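Local coordinates for protein RNA-dependent RNA polymerase (PDB 6DX2) that probably makes viral RNA as the L polymerase of a nairovirus, and in this piece carries its ovarian tumour (OTU) domain, a deubiquitinating cysteine protease, at residues 43-55 / 142-155. Numbering follows the deposited sequence.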
loop_
_atom_site.group_PDB
_atom_site.type_symbol
_atom_site.label_atom_id
_atom_site.label_comp_id
_atom_site.label_asym_id
_atom_site.label_seq_id
_atom_site.Cartn_x
_atom_site.Cartn_y
_atom_site.Cartn_z
ATOM N N PHE A 43 1.389 -7.676 -3.564
ATOM C CA PHE A 43 0.995 -6.296 -3.329
ATOM C C PHE A 43 -0.107 -5.932 -4.304
ATOM O O PHE A 43 -1.142 -5.385 -3.906
ATOM C CB PHE A 43 2.216 -5.374 -3.493
ATOM C CG PHE A 43 1.875 -3.917 -3.412
ATOM C CD1 PHE A 43 2.008 -3.241 -2.206
ATOM C CD2 PHE A 43 1.362 -3.253 -4.515
ATOM C CE1 PHE A 43 1.666 -1.887 -2.113
ATOM C CE2 PHE A 43 0.991 -1.883 -4.428
ATOM C CZ PHE A 43 1.165 -1.216 -3.203
ATOM N N PHE A 44 0.050 -6.373 -5.559
ATOM C CA PHE A 44 -0.886 -6.041 -6.617
ATOM C C PHE A 44 -2.136 -6.881 -6.527
ATOM O O PHE A 44 -3.208 -6.380 -6.823
ATOM C CB PHE A 44 -0.174 -6.172 -7.985
ATOM C CG PHE A 44 1.132 -5.334 -8.039
ATOM C CD1 PHE A 44 1.084 -3.931 -8.176
ATOM C CD2 PHE A 44 2.365 -5.960 -7.770
ATOM C CE1 PHE A 44 2.282 -3.190 -8.173
ATOM C CE2 PHE A 44 3.535 -5.251 -7.729
ATOM C CZ PHE A 44 3.505 -3.863 -7.909
ATOM N N TYR A 45 -2.021 -8.146 -6.109
ATOM C CA TYR A 45 -3.220 -8.940 -5.811
ATOM C C TYR A 45 -4.032 -8.253 -4.736
ATOM O O TYR A 45 -5.271 -8.227 -4.793
ATOM C CB TYR A 45 -2.860 -10.310 -5.278
ATOM C CG TYR A 45 -2.176 -11.258 -6.258
ATOM C CD1 TYR A 45 -2.220 -11.025 -7.656
ATOM C CD2 TYR A 45 -1.369 -12.278 -5.767
ATOM C CE1 TYR A 45 -1.542 -11.917 -8.558
ATOM C CE2 TYR A 45 -0.669 -13.106 -6.631
ATOM C CZ TYR A 45 -0.759 -12.922 -8.010
ATOM O OH TYR A 45 -0.061 -13.761 -8.853
ATOM N N SER A 46 -3.336 -7.744 -3.711
ATOM C CA SER A 46 -4.020 -7.199 -2.554
ATOM C C SER A 46 -4.775 -5.936 -2.920
ATOM O O SER A 46 -5.943 -5.762 -2.503
ATOM C CB SER A 46 -3.012 -6.940 -1.450
ATOM O OG SER A 46 -2.527 -8.160 -0.922
ATOM N N VAL A 47 -4.112 -5.032 -3.644
ATOM C CA VAL A 47 -4.768 -3.801 -4.085
ATOM C C VAL A 47 -5.932 -4.131 -5.009
ATOM O O VAL A 47 -7.033 -3.583 -4.855
ATOM C CB VAL A 47 -3.747 -2.889 -4.773
ATOM C CG1 VAL A 47 -4.486 -1.754 -5.532
ATOM C CG2 VAL A 47 -2.848 -2.366 -3.682
ATOM N N SER A 48 -5.737 -5.106 -5.927
ATOM C CA SER A 48 -6.835 -5.477 -6.802
ATOM C C SER A 48 -8.011 -6.024 -5.974
ATOM O O SER A 48 -9.174 -5.714 -6.243
ATOM C CB SER A 48 -6.375 -6.526 -7.826
ATOM O OG SER A 48 -7.407 -6.870 -8.748
ATOM N N PHE A 49 -7.718 -6.854 -4.970
ATOM C CA PHE A 49 -8.809 -7.396 -4.158
ATOM C C PHE A 49 -9.624 -6.281 -3.526
ATOM O O PHE A 49 -10.868 -6.353 -3.502
ATOM C CB PHE A 49 -8.282 -8.312 -3.049
ATOM C CG PHE A 49 -9.426 -8.960 -2.259
ATOM C CD1 PHE A 49 -10.162 -9.979 -2.817
ATOM C CD2 PHE A 49 -9.813 -8.438 -1.035
ATOM C CE1 PHE A 49 -11.244 -10.579 -2.119
ATOM C CE2 PHE A 49 -10.888 -9.007 -0.344
ATOM C CZ PHE A 49 -11.589 -10.078 -0.899
ATOM N N LEU A 50 -8.934 -5.272 -2.988
ATOM C CA LEU A 50 -9.630 -4.195 -2.285
ATOM C C LEU A 50 -10.382 -3.278 -3.232
ATOM O O LEU A 50 -11.419 -2.715 -2.832
ATOM C CB LEU A 50 -8.651 -3.411 -1.440
ATOM C CG LEU A 50 -8.133 -4.232 -0.249
ATOM C CD1 LEU A 50 -7.042 -3.480 0.432
ATOM C CD2 LEU A 50 -9.260 -4.549 0.790
ATOM N N LEU A 51 -9.904 -3.095 -4.463
ATOM C CA LEU A 51 -10.622 -2.213 -5.389
ATOM C C LEU A 51 -11.751 -2.924 -6.127
ATOM O O LEU A 51 -12.803 -2.317 -6.358
ATOM C CB LEU A 51 -9.675 -1.616 -6.411
ATOM C CG LEU A 51 -8.577 -0.771 -5.825
ATOM C CD1 LEU A 51 -7.602 -0.386 -6.944
ATOM C CD2 LEU A 51 -9.168 0.553 -5.178
ATOM N N PHE A 52 -11.589 -4.211 -6.464
ATOM C CA PHE A 52 -12.498 -4.917 -7.350
ATOM C C PHE A 52 -13.134 -6.168 -6.757
ATOM O O PHE A 52 -13.962 -6.781 -7.437
ATOM C CB PHE A 52 -11.763 -5.346 -8.646
ATOM C CG PHE A 52 -11.176 -4.177 -9.416
ATOM C CD1 PHE A 52 -11.974 -3.413 -10.245
ATOM C CD2 PHE A 52 -9.848 -3.828 -9.284
ATOM C CE1 PHE A 52 -11.428 -2.303 -10.921
ATOM C CE2 PHE A 52 -9.294 -2.722 -9.987
ATOM C CZ PHE A 52 -10.086 -1.980 -10.773
ATOM N N GLU A 53 -12.744 -6.596 -5.549
ATOM C CA GLU A 53 -13.169 -7.872 -4.963
ATOM C C GLU A 53 -12.797 -9.026 -5.873
ATOM O O GLU A 53 -13.497 -10.036 -5.958
ATOM C CB GLU A 53 -14.675 -7.882 -4.637
ATOM C CG GLU A 53 -15.085 -6.825 -3.607
ATOM C CD GLU A 53 -14.731 -7.178 -2.136
ATOM O OE1 GLU A 53 -14.579 -6.228 -1.335
ATOM O OE2 GLU A 53 -14.624 -8.370 -1.761
ATOM N N SER A 54 -11.671 -8.874 -6.557
ATOM C CA SER A 54 -11.185 -9.868 -7.485
ATOM C C SER A 54 -9.696 -9.616 -7.639
ATOM O O SER A 54 -9.230 -8.498 -7.437
ATOM C CB SER A 54 -11.897 -9.752 -8.831
ATOM O OG SER A 54 -11.159 -10.396 -9.847
ATOM N N LEU A 55 -8.957 -10.675 -8.010
ATOM C CA LEU A 55 -7.528 -10.549 -8.232
ATOM C C LEU A 55 -7.192 -10.230 -9.678
ATOM O O LEU A 55 -6.026 -9.927 -9.989
ATOM C CB LEU A 55 -6.815 -11.852 -7.832
ATOM C CG LEU A 55 -7.011 -12.330 -6.403
ATOM C CD1 LEU A 55 -6.077 -13.451 -6.077
ATOM C CD2 LEU A 55 -6.799 -11.164 -5.412
ATOM N N LEU A 142 -7.148 1.810 1.324
ATOM C CA LEU A 142 -6.721 0.423 1.101
ATOM C C LEU A 142 -5.722 0.095 2.198
ATOM O O LEU A 142 -4.582 0.579 2.181
ATOM C CB LEU A 142 -6.120 0.209 -0.276
ATOM C CG LEU A 142 -6.795 0.737 -1.529
ATOM C CD1 LEU A 142 -6.170 0.037 -2.758
ATOM C CD2 LEU A 142 -8.221 0.574 -1.571
ATOM N N ASN A 143 -6.150 -0.765 3.105
ATOM C CA ASN A 143 -5.374 -1.173 4.264
ATOM C C ASN A 143 -4.665 -2.454 3.902
ATOM O O ASN A 143 -5.336 -3.457 3.657
ATOM C CB ASN A 143 -6.293 -1.373 5.461
ATOM C CG ASN A 143 -6.833 -0.045 5.942
ATOM O OD1 ASN A 143 -6.067 0.739 6.469
ATOM N ND2 ASN A 143 -8.062 0.299 5.555
ATOM N N LEU A 144 -3.330 -2.436 3.978
ATOM C CA LEU A 144 -2.514 -3.594 3.615
ATOM C C LEU A 144 -1.736 -4.028 4.827
ATOM O O LEU A 144 -1.145 -3.177 5.513
ATOM C CB LEU A 144 -1.512 -3.197 2.481
ATOM C CG LEU A 144 -2.195 -2.717 1.195
ATOM C CD1 LEU A 144 -1.106 -2.400 0.188
ATOM C CD2 LEU A 144 -3.162 -3.783 0.601
ATOM N N LYS A 145 -1.724 -5.335 5.064
ATOM C CA LYS A 145 -0.945 -5.917 6.131
ATOM C C LYS A 145 0.346 -6.434 5.554
ATOM O O LYS A 145 0.339 -7.289 4.654
ATOM C CB LYS A 145 -1.702 -7.047 6.813
ATOM C CG LYS A 145 -0.979 -7.651 8.018
ATOM C CD LYS A 145 -1.854 -8.734 8.693
ATOM C CE LYS A 145 -1.718 -10.051 7.961
ATOM N NZ LYS A 145 -2.719 -11.039 8.449
ATOM N N LEU A 146 1.454 -5.973 6.112
ATOM C CA LEU A 146 2.778 -6.461 5.726
ATOM C C LEU A 146 3.277 -7.321 6.848
ATOM O O LEU A 146 3.569 -6.814 7.935
ATOM C CB LEU A 146 3.701 -5.254 5.526
ATOM C CG LEU A 146 3.574 -4.543 4.190
ATOM C CD1 LEU A 146 2.162 -4.075 3.848
ATOM C CD2 LEU A 146 4.531 -3.333 4.218
ATOM N N CYS A 147 3.401 -8.609 6.589
ATOM C CA CYS A 147 3.743 -9.529 7.668
ATOM C C CYS A 147 4.619 -10.627 7.094
ATOM O O CYS A 147 4.234 -11.263 6.116
ATOM C CB CYS A 147 2.471 -10.096 8.313
ATOM S SG CYS A 147 2.807 -11.016 9.857
ATOM N N GLN A 148 5.805 -10.804 7.667
ATOM C CA GLN A 148 6.703 -11.891 7.281
ATOM C C GLN A 148 6.930 -11.926 5.769
ATOM O O GLN A 148 6.936 -12.981 5.131
ATOM C CB GLN A 148 6.172 -13.219 7.801
ATOM C CG GLN A 148 6.305 -13.322 9.303
ATOM C CD GLN A 148 7.752 -13.187 9.757
ATOM O OE1 GLN A 148 8.060 -12.444 10.690
ATOM N NE2 GLN A 148 8.648 -13.910 9.092
ATOM N N GLY A 149 7.117 -10.752 5.196
ATOM C CA GLY A 149 7.444 -10.642 3.799
ATOM C C GLY A 149 6.279 -10.751 2.844
ATOM O O GLY A 149 6.489 -10.627 1.635
ATOM N N HIS A 150 5.059 -10.955 3.328
ATOM C CA HIS A 150 3.924 -11.035 2.434
ATOM C C HIS A 150 2.949 -9.909 2.731
ATOM O O HIS A 150 2.992 -9.282 3.787
ATOM C CB HIS A 150 3.253 -12.421 2.540
ATOM C CG HIS A 150 4.110 -13.520 1.985
ATOM N ND1 HIS A 150 4.870 -14.349 2.785
ATOM C CD2 HIS A 150 4.345 -13.913 0.706
ATOM C CE1 HIS A 150 5.524 -15.213 2.026
ATOM N NE2 HIS A 150 5.222 -14.970 0.761
ATOM N N ILE A 151 2.173 -9.559 1.722
ATOM C CA ILE A 151 1.175 -8.521 1.820
ATOM C C ILE A 151 -0.168 -9.186 1.663
ATOM O O ILE A 151 -0.363 -10.028 0.767
ATOM C CB ILE A 151 1.382 -7.417 0.766
ATOM C CG1 ILE A 151 2.675 -6.684 1.076
ATOM C CG2 ILE A 151 0.145 -6.468 0.681
ATOM C CD1 ILE A 151 2.887 -5.535 0.224
ATOM N N GLU A 152 -1.087 -8.833 2.560
ATOM C CA GLU A 152 -2.466 -9.274 2.483
ATOM C C GLU A 152 -3.398 -8.073 2.609
ATOM O O GLU A 152 -3.085 -7.089 3.295
ATOM C CB GLU A 152 -2.771 -10.291 3.586
ATOM C CG GLU A 152 -1.701 -11.399 3.713
ATOM C CD GLU A 152 -1.614 -12.343 2.501
ATOM O OE1 GLU A 152 -2.589 -12.393 1.714
ATOM O OE2 GLU A 152 -0.572 -13.055 2.359
ATOM N N PRO A 153 -4.524 -8.097 1.929
ATOM C CA PRO A 153 -5.531 -7.039 2.140
ATOM C C PRO A 153 -6.201 -7.155 3.511
ATOM O O PRO A 153 -6.409 -8.251 4.015
ATOM C CB PRO A 153 -6.538 -7.296 1.001
ATOM C CG PRO A 153 -6.275 -8.664 0.518
ATOM C CD PRO A 153 -4.991 -9.172 1.036
ATOM N N LEU A 154 -6.566 -6.012 4.092
ATOM C CA LEU A 154 -7.384 -5.948 5.302
ATOM C C LEU A 154 -8.696 -5.264 4.966
ATOM O O LEU A 154 -8.707 -4.337 4.173
ATOM C CB LEU A 154 -6.661 -5.113 6.381
ATOM C CG LEU A 154 -5.309 -5.735 6.816
ATOM C CD1 LEU A 154 -4.588 -4.593 7.621
ATOM C CD2 LEU A 154 -5.594 -7.001 7.632
ATOM N N GLN A 155 -9.795 -5.651 5.632
ATOM C CA GLN A 155 -11.030 -4.857 5.573
ATOM C C GLN A 155 -11.534 -4.588 6.975
ATOM O O GLN A 155 -11.388 -5.434 7.862
ATOM C CB GLN A 155 -12.092 -5.606 4.741
ATOM C CG GLN A 155 -11.568 -5.798 3.300
ATOM C CD GLN A 155 -12.567 -6.398 2.341
ATOM O OE1 GLN A 155 -12.997 -7.549 2.499
ATOM N NE2 GLN A 155 -12.912 -5.632 1.304
HETATM O O HOH W 1 -12.318 -2.906 -0.103
#
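Ser46 sits against Pro153 in the tightly packed part, their CA atoms 4.9 Å apart. Ser46 OG lies 3.3 Å from Pro153 CD in van der Waals packing, as the proline nitrogen carries no hydrogen; the hydroxyl is hydrogen-bonded to Cys42 O instead. Ile151 CD1 lies 3.5 Å from Phe43 CD1, at the ring edge and near its plane. With chi1 at 174°, the Phe43 ring extends on to Leu144, crossing it roughly perpendicularly, with Leu144 CD1 3.6 Å from Phe43 CE1. Leu144 CD2 turns to Ser46 CB and Leu50 CD1. Helix 43-52 packs on the hairpin of strands 142-147 and 150-155, closed by a type I' turn, within the OTU fold's central mixed sheet, and runs 11° from parallel to strand 150-155. Helix 102-112 adds Leu108 and Leu112 beside Val47 and Leu51; Val47 CG1 meets Leu142 CD1, and Leu51 CD2 touches both Leu142 methyls. Leu50 CD2 packs on Gln155 CG (3.6 Å) and Leu50 CG on Pro153 CB. Toward the exposed helix end polar links take over. Gln155 NE2 donates to Glu53 OE1 (3.2 Å, N-H...O 160°), syn but somewhat out of the carboxylate plane. A water accepts from NE2 and donates to Leu50 O (water oxygen to Leu50 O 2.9 Å).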